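Local coordinates for protein Cif (Cell cycle inhibiting factor) (Escherichia coli, PDB 3EFY) that deamidates a glutamine side chain of host NEDD8, thereby shutting down cullin-RING ubiquitin ligases and inhibiting the host cell cycle, at residues E40-R45 with N118-M123; V56-D61 with A67-I72; Q132-F137 with K144-E149; D71-E76 with F164-D169. All coordinates share one frame; numbering follows the deposited sequence.

Contact 1 (E40-R45 with N118-M123); sequences EQLQER and NYFSCM
L42 of helix 39-47 meets F120 of helix 113-124 at a light helix-helix contact beside the antiparallel sheet of a papain-like (clan CA) fold. The closest CA atoms, those of Q43 and S121, are 9.4 Å apart, so the helices meet through side chains, and in one place through a water. From CB, which points toward the partner helix, the L42 chain turns CG anti to its backbone nitrogen (chi1 173°), and the two methyls then take different neighbours. CD1 lies against L57 of the sheet. CD2 is the branch that touches across, 4.0 Å from CE2 of F120, approaching the ring obliquely; the two side chains cross at about a right angle. Leucine suits the position because its forked end can serve the sheet and the neighbouring helix at once. The phenylalanine offers a broad apolar surface: its ring also meets F159 and F161 edge-to-face and touches Y68, which ties this helix to the sheet. Both residues are buried.

Outside this apolar layer the contact turns polar. Q43 is exposed on its own helix, and its long side chain stretches toward S121, NE2 coming 4.5 Å from S121 CB. A glutamine is long enough and polar enough to work through solvent here, while the small serine lets the helix surface come near. One water closes the gap: it accepts a hydrogen bond from Q43 NE2 at 2.9 Å and is bonded to S121 OG at 2.8 Å.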
# COMPACT_ATOMS: atom_id res chain seq x y z
N GLU A 40 2.58 -18.88 -22.99
CA GLU A 40 3.78 -19.36 -23.68
C GLU A 40 5.00 -18.59 -23.22
O GLU A 40 6.06 -19.17 -22.96
CB GLU A 40 3.59 -19.26 -25.18
CG GLU A 40 4.82 -19.30 -26.07
CD GLU A 40 4.46 -18.79 -27.48
OE1 GLU A 40 4.76 -17.61 -27.81
OE2 GLU A 40 3.80 -19.55 -28.20
N GLN A 41 4.86 -17.28 -23.10
CA GLN A 41 5.92 -16.45 -22.59
C GLN A 41 6.34 -16.83 -21.15
O GLN A 41 7.52 -16.91 -20.80
CB GLN A 41 5.43 -15.01 -22.62
CG GLN A 41 6.41 -14.01 -22.83
CD GLN A 41 5.77 -12.63 -23.14
OE1 GLN A 41 4.54 -12.46 -23.23
NE2 GLN A 41 6.64 -11.65 -23.30
N LEU A 42 5.36 -17.02 -20.27
CA LEU A 42 5.63 -17.40 -18.92
C LEU A 42 6.37 -18.77 -18.89
O LEU A 42 7.34 -18.92 -18.16
CB LEU A 42 4.30 -17.54 -18.13
CG LEU A 42 4.53 -18.10 -16.71
CD1 LEU A 42 5.33 -17.13 -15.83
CD2 LEU A 42 3.21 -18.46 -16.04
N GLN A 43 5.95 -19.72 -19.70
CA GLN A 43 6.57 -21.06 -19.72
C GLN A 43 8.08 -20.95 -20.11
O GLN A 43 8.95 -21.59 -19.47
CB GLN A 43 5.81 -22.03 -20.65
CG GLN A 43 4.41 -22.41 -20.13
CD GLN A 43 3.56 -23.14 -21.16
OE1 GLN A 43 3.76 -23.00 -22.38
NE2 GLN A 43 2.58 -23.91 -20.67
N GLU A 44 8.37 -20.07 -21.05
CA GLU A 44 9.79 -19.78 -21.40
C GLU A 44 10.52 -19.16 -20.26
O GLU A 44 11.64 -19.58 -19.96
CB GLU A 44 9.92 -18.96 -22.69
CG GLU A 44 9.40 -19.69 -23.91
CD GLU A 44 10.31 -20.81 -24.32
OE1 GLU A 44 11.56 -20.62 -24.29
OE2 GLU A 44 9.78 -21.90 -24.63
N ARG A 45 9.92 -18.16 -19.58
CA ARG A 45 10.58 -17.50 -18.48
C ARG A 45 10.85 -18.51 -17.35
O ARG A 45 11.87 -18.44 -16.68
CB ARG A 45 9.75 -16.32 -17.97
CG ARG A 45 9.74 -15.08 -18.92
CD ARG A 45 11.14 -14.33 -18.95
NE ARG A 45 11.55 -13.90 -17.63
CZ ARG A 45 11.07 -12.84 -16.98
NH1 ARG A 45 10.15 -12.04 -17.56
NH2 ARG A 45 11.44 -12.59 -15.75
N ASN A 118 1.27 -27.13 -14.21
CA ASN A 118 0.52 -28.18 -14.87
C ASN A 118 -0.94 -27.77 -14.96
O ASN A 118 -1.58 -27.96 -16.00
CB ASN A 118 0.63 -29.49 -14.10
CG ASN A 118 -0.22 -30.61 -14.73
OD1 ASN A 118 -1.27 -31.00 -14.20
ND2 ASN A 118 0.23 -31.11 -15.89
N TYR A 119 -1.46 -27.18 -13.89
CA TYR A 119 -2.84 -26.65 -13.91
C TYR A 119 -3.04 -25.63 -15.05
O TYR A 119 -4.01 -25.70 -15.83
CB TYR A 119 -3.28 -26.08 -12.50
CG TYR A 119 -4.44 -25.15 -12.62
CD1 TYR A 119 -5.72 -25.64 -12.83
CD2 TYR A 119 -4.24 -23.76 -12.69
CE1 TYR A 119 -6.77 -24.80 -13.05
CE2 TYR A 119 -5.29 -22.90 -12.88
CZ TYR A 119 -6.56 -23.42 -13.06
OH TYR A 119 -7.62 -22.61 -13.32
N PHE A 120 -2.13 -24.65 -15.19
CA PHE A 120 -2.25 -23.67 -16.26
C PHE A 120 -2.33 -24.37 -17.61
O PHE A 120 -3.16 -24.04 -18.49
CB PHE A 120 -1.04 -22.70 -16.31
CG PHE A 120 -0.83 -21.85 -15.08
CD1 PHE A 120 -1.84 -21.43 -14.28
CD2 PHE A 120 0.46 -21.43 -14.78
CE1 PHE A 120 -1.59 -20.67 -13.19
CE2 PHE A 120 0.71 -20.65 -13.73
CZ PHE A 120 -0.29 -20.27 -12.91
N SER A 121 -1.45 -25.35 -17.79
CA SER A 121 -1.38 -26.07 -19.04
C SER A 121 -2.70 -26.82 -19.34
O SER A 121 -3.24 -26.71 -20.42
CB SER A 121 -0.20 -27.04 -19.05
OG SER A 121 -0.13 -27.62 -20.34
N CYS A 122 -3.20 -27.54 -18.36
CA CYS A 122 -4.48 -28.26 -18.51
C CYS A 122 -5.65 -27.31 -18.80
O CYS A 122 -6.40 -27.52 -19.74
CB CYS A 122 -4.80 -29.07 -17.26
SG CYS A 122 -3.69 -30.45 -17.00
N MET A 123 -5.81 -26.25 -18.01
CA MET A 123 -6.91 -25.31 -18.20
C MET A 123 -6.83 -24.61 -19.55
O MET A 123 -7.84 -24.37 -20.21
CB MET A 123 -6.96 -24.31 -17.04
CG MET A 123 -8.05 -23.31 -17.05
SD MET A 123 -9.68 -24.11 -16.79
CE MET A 123 -9.16 -25.43 -15.76
O HOH W 1 0.95 -25.74 -22.18

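Contact 2 (V56-D61 with A67-I72); sequences VLRVND and AYIVDI
D61 and Y68 are joined by a short hydrogen bond, Y68 OH donating to D61 OD2 at 2.7 Å. The hydroxyl comes from the anti side of that oxygen, 21° out of the carboxylate plane, while the oxygen lies at the edge of the tyrosine ring. V59 covers one face of the same ring: its CB stands 3.9 Å from the ring centroid in a CH-pi contact, and CG1 lies 3.5 Å from Y68 CZ. The branched valine thus steadies the ring while the aspartate fixes its hydroxyl.

These side chains stand on the beta hairpin of strands 54-61 and 66-72, antiparallel at 159°. L57 with V70 and V59 with Y68 are hydrogen-bonded pairs, two bonds each. On the other face V56 CG2 presses against I69 CG2 at 3.4 Å, tighter than usual, and R58 CG lies 3.8 Å from I69 CD1. The extended R58 chain carries its guanidinium past A67, whose small methyl, CB, lies 4.0 Å from R58 NH1 and meets the group obliquely, and NE bonds to N15 of helix 10-22.

Further out, Y119 OH also bonds D61 OD2, and L64 N bonds D61 OD1. The Y68 ring meets H66 and touches Q86, both probably active-site residues.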
# COMPACT_ATOMS: atom_id res chain seq x y z
N VAL A 56 7.46 -12.82 -7.91
CA VAL A 56 6.01 -12.88 -7.68
C VAL A 56 5.30 -12.84 -9.03
O VAL A 56 5.66 -12.05 -9.92
CB VAL A 56 5.60 -11.76 -6.71
CG1 VAL A 56 5.94 -10.32 -7.16
CG2 VAL A 56 4.18 -11.91 -6.38
N LEU A 57 4.30 -13.70 -9.18
CA LEU A 57 3.53 -13.88 -10.37
C LEU A 57 2.07 -13.56 -10.11
O LEU A 57 1.41 -14.23 -9.26
CB LEU A 57 3.66 -15.32 -10.86
CG LEU A 57 2.91 -15.76 -12.08
CD1 LEU A 57 3.52 -15.13 -13.37
CD2 LEU A 57 2.97 -17.30 -12.20
N ARG A 58 1.56 -12.53 -10.81
CA ARG A 58 0.12 -12.23 -10.74
C ARG A 58 -0.59 -12.96 -11.86
O ARG A 58 -0.20 -12.85 -13.02
CB ARG A 58 -0.15 -10.73 -10.86
CG ARG A 58 -1.61 -10.41 -10.56
CD ARG A 58 -1.94 -9.03 -11.05
NE ARG A 58 -3.28 -8.59 -10.66
CZ ARG A 58 -4.43 -9.04 -11.17
NH1 ARG A 58 -4.44 -9.99 -12.09
NH2 ARG A 58 -5.59 -8.54 -10.74
N VAL A 59 -1.59 -13.78 -11.52
CA VAL A 59 -2.34 -14.55 -12.46
C VAL A 59 -3.76 -14.03 -12.64
O VAL A 59 -4.51 -13.94 -11.68
CB VAL A 59 -2.49 -16.03 -11.99
CG1 VAL A 59 -3.15 -16.86 -13.10
CG2 VAL A 59 -1.09 -16.60 -11.58
N ASN A 60 -4.10 -13.75 -13.89
CA ASN A 60 -5.48 -13.39 -14.29
C ASN A 60 -5.98 -14.61 -15.05
O ASN A 60 -5.57 -14.88 -16.19
CB ASN A 60 -5.43 -12.12 -15.15
CG ASN A 60 -6.53 -11.14 -14.89
OD1 ASN A 60 -7.09 -10.61 -15.88
ND2 ASN A 60 -6.84 -10.80 -13.62
N ASP A 61 -6.75 -15.45 -14.35
CA ASP A 61 -7.21 -16.72 -14.85
C ASP A 61 -8.63 -16.58 -15.38
O ASP A 61 -9.58 -16.65 -14.63
CB ASP A 61 -7.09 -17.73 -13.70
CG ASP A 61 -7.38 -19.16 -14.06
OD1 ASP A 61 -8.07 -19.44 -15.06
OD2 ASP A 61 -6.90 -20.04 -13.27
N ALA A 67 -8.48 -14.31 -10.01
CA ALA A 67 -7.10 -13.78 -9.97
C ALA A 67 -6.42 -14.15 -8.66
O ALA A 67 -7.06 -14.25 -7.62
CB ALA A 67 -7.11 -12.25 -10.14
N TYR A 68 -5.09 -14.31 -8.69
CA TYR A 68 -4.38 -14.80 -7.52
C TYR A 68 -2.87 -14.61 -7.72
O TYR A 68 -2.45 -14.30 -8.82
CB TYR A 68 -4.73 -16.28 -7.23
CG TYR A 68 -4.72 -17.18 -8.39
CD1 TYR A 68 -3.57 -17.88 -8.76
CD2 TYR A 68 -5.84 -17.36 -9.23
CE1 TYR A 68 -3.57 -18.75 -9.86
CE2 TYR A 68 -5.81 -18.16 -10.31
CZ TYR A 68 -4.68 -18.86 -10.66
OH TYR A 68 -4.72 -19.70 -11.76
N ILE A 69 -2.10 -14.83 -6.66
CA ILE A 69 -0.63 -14.57 -6.65
C ILE A 69 0.10 -15.89 -6.43
O ILE A 69 -0.29 -16.65 -5.54
CB ILE A 69 -0.26 -13.62 -5.56
CG1 ILE A 69 -0.99 -12.25 -5.64
CG2 ILE A 69 1.27 -13.39 -5.57
CD1 ILE A 69 -0.82 -11.56 -6.98
N VAL A 70 1.18 -16.13 -7.18
CA VAL A 70 2.10 -17.24 -6.93
C VAL A 70 3.44 -16.62 -6.58
O VAL A 70 3.98 -15.79 -7.34
CB VAL A 70 2.21 -18.13 -8.11
CG1 VAL A 70 3.22 -19.28 -7.82
CG2 VAL A 70 0.85 -18.73 -8.47
N ASP A 71 3.91 -16.96 -5.38
CA ASP A 71 5.16 -16.43 -4.80
C ASP A 71 6.18 -17.57 -5.03
O ASP A 71 5.96 -18.71 -4.54
CB ASP A 71 4.91 -16.09 -3.33
CG ASP A 71 6.16 -15.66 -2.55
OD1 ASP A 71 7.26 -15.64 -3.14
OD2 ASP A 71 6.02 -15.32 -1.35
N ILE A 72 7.28 -17.24 -5.72
CA ILE A 72 8.34 -18.17 -6.05
C ILE A 72 9.65 -17.74 -5.34
O ILE A 72 10.40 -16.95 -5.87
CB ILE A 72 8.56 -18.30 -7.55
CG1 ILE A 72 7.25 -18.64 -8.29
CG2 ILE A 72 9.62 -19.40 -7.86
CD1 ILE A 72 7.31 -18.36 -9.76

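Contact 3 (Q132-F137 with K144-E149)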
# COMPACT_ATOMS: atom_id res chain seq x y z
N GLN A 132 -7.97 -31.39 -9.32
CA GLN A 132 -6.77 -30.52 -9.48
C GLN A 132 -7.11 -29.10 -8.97
O GLN A 132 -6.39 -28.52 -8.18
CB GLN A 132 -6.37 -30.51 -10.93
CG GLN A 132 -5.25 -29.59 -11.27
CD GLN A 132 -4.81 -29.71 -12.71
OE1 GLN A 132 -5.61 -29.59 -13.66
NE2 GLN A 132 -3.52 -29.94 -12.89
N ILE A 133 -8.27 -28.60 -9.38
CA ILE A 133 -8.71 -27.24 -8.97
C ILE A 133 -8.98 -27.17 -7.48
O ILE A 133 -8.55 -26.25 -6.80
CB ILE A 133 -9.96 -26.80 -9.79
CG1 ILE A 133 -9.64 -26.65 -11.26
CG2 ILE A 133 -10.59 -25.48 -9.24
CD1 ILE A 133 -10.88 -26.48 -12.12
N ALA A 134 -9.67 -28.17 -6.92
CA ALA A 134 -9.89 -28.17 -5.48
C ALA A 134 -8.64 -28.26 -4.67
O ALA A 134 -8.51 -27.58 -3.64
CB ALA A 134 -10.82 -29.31 -5.07
N THR A 135 -7.69 -29.07 -5.11
CA THR A 135 -6.41 -29.23 -4.40
C THR A 135 -5.63 -27.92 -4.33
O THR A 135 -5.07 -27.59 -3.31
CB THR A 135 -5.55 -30.32 -5.01
OG1 THR A 135 -6.21 -31.59 -4.78
CG2 THR A 135 -4.19 -30.37 -4.35
N LEU A 136 -5.70 -27.16 -5.40
CA LEU A 136 -4.97 -25.87 -5.46
C LEU A 136 -5.71 -24.72 -4.77
O LEU A 136 -5.09 -23.91 -4.09
CB LEU A 136 -4.67 -25.51 -6.91
CG LEU A 136 -3.61 -26.39 -7.59
CD1 LEU A 136 -3.61 -26.22 -9.12
CD2 LEU A 136 -2.22 -26.07 -6.93
N PHE A 137 -7.04 -24.63 -4.98
CA PHE A 137 -7.74 -23.38 -4.69
C PHE A 137 -8.75 -23.44 -3.54
O PHE A 137 -9.09 -22.41 -2.98
CB PHE A 137 -8.46 -22.87 -5.95
CG PHE A 137 -7.53 -22.51 -7.09
CD1 PHE A 137 -6.84 -21.31 -7.06
CD2 PHE A 137 -7.38 -23.35 -8.17
CE1 PHE A 137 -5.94 -21.00 -8.10
CE2 PHE A 137 -6.52 -23.03 -9.20
CZ PHE A 137 -5.79 -21.85 -9.14
N LYS A 144 -16.62 -31.07 -3.97
CA LYS A 144 -18.07 -30.85 -3.93
C LYS A 144 -18.44 -29.39 -3.77
O LYS A 144 -19.60 -29.03 -4.01
CB LYS A 144 -18.74 -31.65 -2.81
CG LYS A 144 -18.55 -33.14 -2.99
CD LYS A 144 -19.30 -33.91 -1.95
CE LYS A 144 -19.13 -35.41 -2.16
NZ LYS A 144 -19.59 -36.15 -0.93
N MET A 145 -17.50 -28.54 -3.35
CA MET A 145 -17.79 -27.11 -3.22
C MET A 145 -17.62 -26.33 -4.51
O MET A 145 -17.97 -25.14 -4.55
CB MET A 145 -16.95 -26.47 -2.12
CG MET A 145 -17.16 -26.99 -0.72
SD MET A 145 -18.84 -26.50 -0.25
CE MET A 145 -19.63 -28.08 -0.41
N LEU A 146 -17.07 -26.95 -5.56
CA LEU A 146 -16.84 -26.27 -6.81
C LEU A 146 -18.06 -26.33 -7.68
O LEU A 146 -18.92 -27.20 -7.52
CB LEU A 146 -15.70 -26.91 -7.58
CG LEU A 146 -14.38 -26.93 -6.81
CD1 LEU A 146 -13.36 -27.63 -7.73
CD2 LEU A 146 -13.87 -25.53 -6.40
N ARG A 147 -18.12 -25.39 -8.60
CA ARG A 147 -19.18 -25.35 -9.60
C ARG A 147 -18.57 -25.35 -11.00
O ARG A 147 -18.28 -24.28 -11.56
CB ARG A 147 -20.05 -24.13 -9.37
CG ARG A 147 -20.92 -24.25 -8.09
CD ARG A 147 -21.91 -23.13 -8.00
NE ARG A 147 -22.77 -23.29 -6.83
CZ ARG A 147 -23.68 -22.39 -6.47
NH1 ARG A 147 -23.88 -21.30 -7.18
NH2 ARG A 147 -24.40 -22.61 -5.39
N LYS A 148 -18.41 -26.53 -11.58
CA LYS A 148 -17.78 -26.66 -12.88
C LYS A 148 -18.49 -25.89 -13.97
O LYS A 148 -17.85 -25.43 -14.91
CB LYS A 148 -17.62 -28.12 -13.28
CG LYS A 148 -18.86 -28.77 -13.84
CD LYS A 148 -18.47 -30.11 -14.51
CE LYS A 148 -19.70 -30.92 -14.86
NZ LYS A 148 -20.42 -31.30 -13.59
N GLU A 149 -19.83 -25.75 -13.83
CA GLU A 149 -20.67 -24.92 -14.70
C GLU A 149 -20.17 -23.50 -14.94
O GLU A 149 -20.48 -22.88 -15.96
CB GLU A 149 -22.15 -24.88 -14.16
CG GLU A 149 -22.44 -24.31 -12.73
CD GLU A 149 -22.44 -25.37 -11.61
OE1 GLU A 149 -21.70 -26.36 -11.75
OE2 GLU A 149 -23.25 -25.23 -10.59
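L146 sets CG beside its backbone nitrogen, anti to the carbonyl carbon (chi1 -58°), and carries CD1 straight on, anti to CA (chi2 179°); this extended form delivers one methyl to I133 and A134. In I133 the first torsion (chi1 -65°) sends CG2 anti to the backbone nitrogen, and CG2 is the branch that L146 CD1 meets, at 3.8 Å. The two side chains cross at a slant. CD1 also lies 3.8 Å from the backbone N of A134 and 4.0 Å from its CB, so a single methyl rests on the helix where two successive residues join.

The residue types follow from this. Alanine, with just a methyl, lets L146 come down to the helix backbone, the CA atoms of A134 and L146 being 7.3 Å apart. Isoleucine supplies a branch beside it, and leucine has the reach that suits a loop lying across a helix, laying its apolar end on the helix surface. Apart from the backbone N of A134, carbon meets carbon.

Helix 130-137 thereby gains a cover from the loop that leads on to strand 159-166. L146 also touches L130 and T94, R147 is bonded through its backbone to V93, and the helix packs by L136 and Q132 against helix 113-124.

Contact 4 (D71-E76 with F164-D169); sequences DIPKGE and FEYDTD
Y166 and D71 carry this contact through one hydrogen bond, with a little packing from P73 beside it. In the bond Y166 OH is the donor and D71 OD1 the acceptor, at a short 2.6 Å, using the syn lone pair of D71 OD1. The oxygen sits at the edge of the tyrosine ring, near its plane, while the carboxylate plane is turned 71° from the ring. Y166 holds CG between its backbone nitrogen and carbonyl carbon (chi1 74°), the crowded position, and this swings the ring across toward strand 66-72. A tyrosine suits the task, since its rigid ring spans a wide gap and ends in a donor; the buried aspartate offers two acceptors, and its OD2 is taken by Y85 OH. Two hydroxyls thus satisfy the carboxylate and would help to stabilise its negative charge.

Van der Waals packing adds little: P73 CG lies 4.3 Å from Y166 OH, and P73 CA is about as near, so the stiff proline stands beside the hydroxyl where the strand gives way to loop. Charge adds only a distant term: K74 NZ and D167 OD1 remain 6.9 Å apart, opposite in sign but not in contact.

The Y166 ring also touches V56 and meets F21 edge-to-face. D71 and Y166 therefore link two strands that both border strand 54-61, bridging over it on the sheet face covered by helix 10-22, the helix that begins with C10, probably an active-site residue, as in papain-like folds.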
# COMPACT_ATOMS: atom_id res chain seq x y z
N ASP A 71 3.91 -16.96 -5.38
CA ASP A 71 5.16 -16.43 -4.80
C ASP A 71 6.18 -17.57 -5.03
O ASP A 71 5.96 -18.71 -4.54
CB ASP A 71 4.91 -16.09 -3.33
CG ASP A 71 6.16 -15.66 -2.55
OD1 ASP A 71 7.26 -15.64 -3.14
OD2 ASP A 71 6.02 -15.32 -1.35
N ILE A 72 7.28 -17.24 -5.72
CA ILE A 72 8.34 -18.17 -6.05
C ILE A 72 9.65 -17.74 -5.34
O ILE A 72 10.40 -16.95 -5.87
CB ILE A 72 8.56 -18.30 -7.55
CG1 ILE A 72 7.25 -18.64 -8.29
CG2 ILE A 72 9.62 -19.40 -7.86
CD1 ILE A 72 7.31 -18.36 -9.76
N PRO A 73 9.90 -18.26 -4.13
CA PRO A 73 11.14 -17.86 -3.46
C PRO A 73 12.39 -18.37 -4.18
O PRO A 73 12.31 -19.20 -5.09
CB PRO A 73 11.03 -18.53 -2.10
CG PRO A 73 9.52 -18.64 -1.87
CD PRO A 73 9.01 -19.01 -3.20
N LYS A 74 13.52 -17.83 -3.74
CA LYS A 74 14.82 -18.42 -4.13
C LYS A 74 14.76 -19.93 -3.90
O LYS A 74 14.31 -20.42 -2.86
CB LYS A 74 15.93 -17.81 -3.28
CG LYS A 74 16.14 -16.34 -3.53
CD LYS A 74 17.29 -15.77 -2.72
CE LYS A 74 17.46 -14.29 -3.02
NZ LYS A 74 18.52 -13.64 -2.15
N GLY A 75 15.23 -20.69 -4.87
CA GLY A 75 15.32 -22.11 -4.78
C GLY A 75 15.69 -22.80 -6.07
O GLY A 75 15.68 -22.22 -7.14
N GLU A 76 16.09 -24.07 -5.97
CA GLU A 76 16.45 -24.84 -7.16
C GLU A 76 15.26 -25.15 -8.05
O GLU A 76 14.14 -25.35 -7.54
CB GLU A 76 17.21 -26.15 -6.75
CG GLU A 76 18.53 -25.83 -6.03
CD GLU A 76 19.17 -27.00 -5.23
OE1 GLU A 76 18.89 -28.17 -5.53
OE2 GLU A 76 19.98 -26.73 -4.31
N PHE A 164 7.36 -10.35 -11.74
CA PHE A 164 8.33 -9.41 -11.22
C PHE A 164 9.31 -10.07 -10.26
O PHE A 164 8.92 -10.90 -9.42
CB PHE A 164 7.66 -8.29 -10.42
CG PHE A 164 6.82 -7.33 -11.22
CD1 PHE A 164 5.53 -7.64 -11.58
CD2 PHE A 164 7.30 -6.06 -11.53
CE1 PHE A 164 4.72 -6.72 -12.25
CE2 PHE A 164 6.47 -5.14 -12.21
CZ PHE A 164 5.18 -5.50 -12.56
N GLU A 165 10.60 -9.66 -10.29
CA GLU A 165 11.49 -9.99 -9.20
C GLU A 165 11.16 -9.20 -7.95
O GLU A 165 10.75 -8.04 -8.05
CB GLU A 165 12.95 -9.71 -9.65
CG GLU A 165 13.97 -10.14 -8.61
CD GLU A 165 15.43 -9.85 -8.98
OE1 GLU A 165 15.70 -9.48 -10.17
OE2 GLU A 165 16.27 -10.01 -8.03
N TYR A 166 11.29 -9.80 -6.77
CA TYR A 166 11.16 -9.05 -5.54
C TYR A 166 12.31 -9.31 -4.59
O TYR A 166 13.00 -10.33 -4.74
CB TYR A 166 9.83 -9.36 -4.85
CG TYR A 166 9.70 -10.70 -4.14
CD1 TYR A 166 10.09 -10.86 -2.79
CD2 TYR A 166 9.18 -11.80 -4.79
CE1 TYR A 166 9.94 -12.03 -2.16
CE2 TYR A 166 9.03 -13.00 -4.15
CZ TYR A 166 9.40 -13.13 -2.82
OH TYR A 166 9.24 -14.32 -2.11
N ASP A 167 12.47 -8.39 -3.66
CA ASP A 167 13.48 -8.46 -2.58
C ASP A 167 12.76 -8.73 -1.28
O ASP A 167 11.82 -8.02 -0.93
CB ASP A 167 14.18 -7.14 -2.48
CG ASP A 167 14.97 -6.82 -3.70
OD1 ASP A 167 15.66 -7.73 -4.20
OD2 ASP A 167 14.93 -5.65 -4.13
N THR A 168 13.22 -9.74 -0.56
CA THR A 168 12.59 -10.12 0.69
C THR A 168 12.60 -8.97 1.71
O THR A 168 11.65 -8.83 2.46
CB THR A 168 13.24 -11.37 1.22
OG1 THR A 168 12.58 -11.76 2.43
CG2 THR A 168 14.71 -11.11 1.44
N ASP A 169 13.61 -8.09 1.66
CA ASP A 169 13.64 -6.92 2.56
C ASP A 169 12.48 -5.96 2.30
O ASP A 169 11.98 -5.31 3.22
CB ASP A 169 14.95 -6.14 2.36
CG ASP A 169 16.13 -6.80 2.97
OD1 ASP A 169 16.00 -7.76 3.78
OD2 ASP A 169 17.24 -6.33 2.62

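How the contacts relate
All four contacts belong to the C-terminal catalytic part of Cif and gather round one antiparallel sheet. Contact 2, near its middle, is nested along the chain inside the loop closed by contact 1, their centres about 12 Å apart. Contact 4 shares D71 and I72 with contact 2, centres about 13 Å apart, and brings in edge strand 159-166. Contact 3 follows contacts 1 and 2 in series and is nested inside the loop closed by contact 4; their centres, about 28 Å apart, lie on opposite sides of the chain's centre. Helices 113-124 and 130-137 link contacts 1 and 3, and F137 meets Y68 of contact 2, which places helices and sheet round H66 and Q86, probably active-site residues.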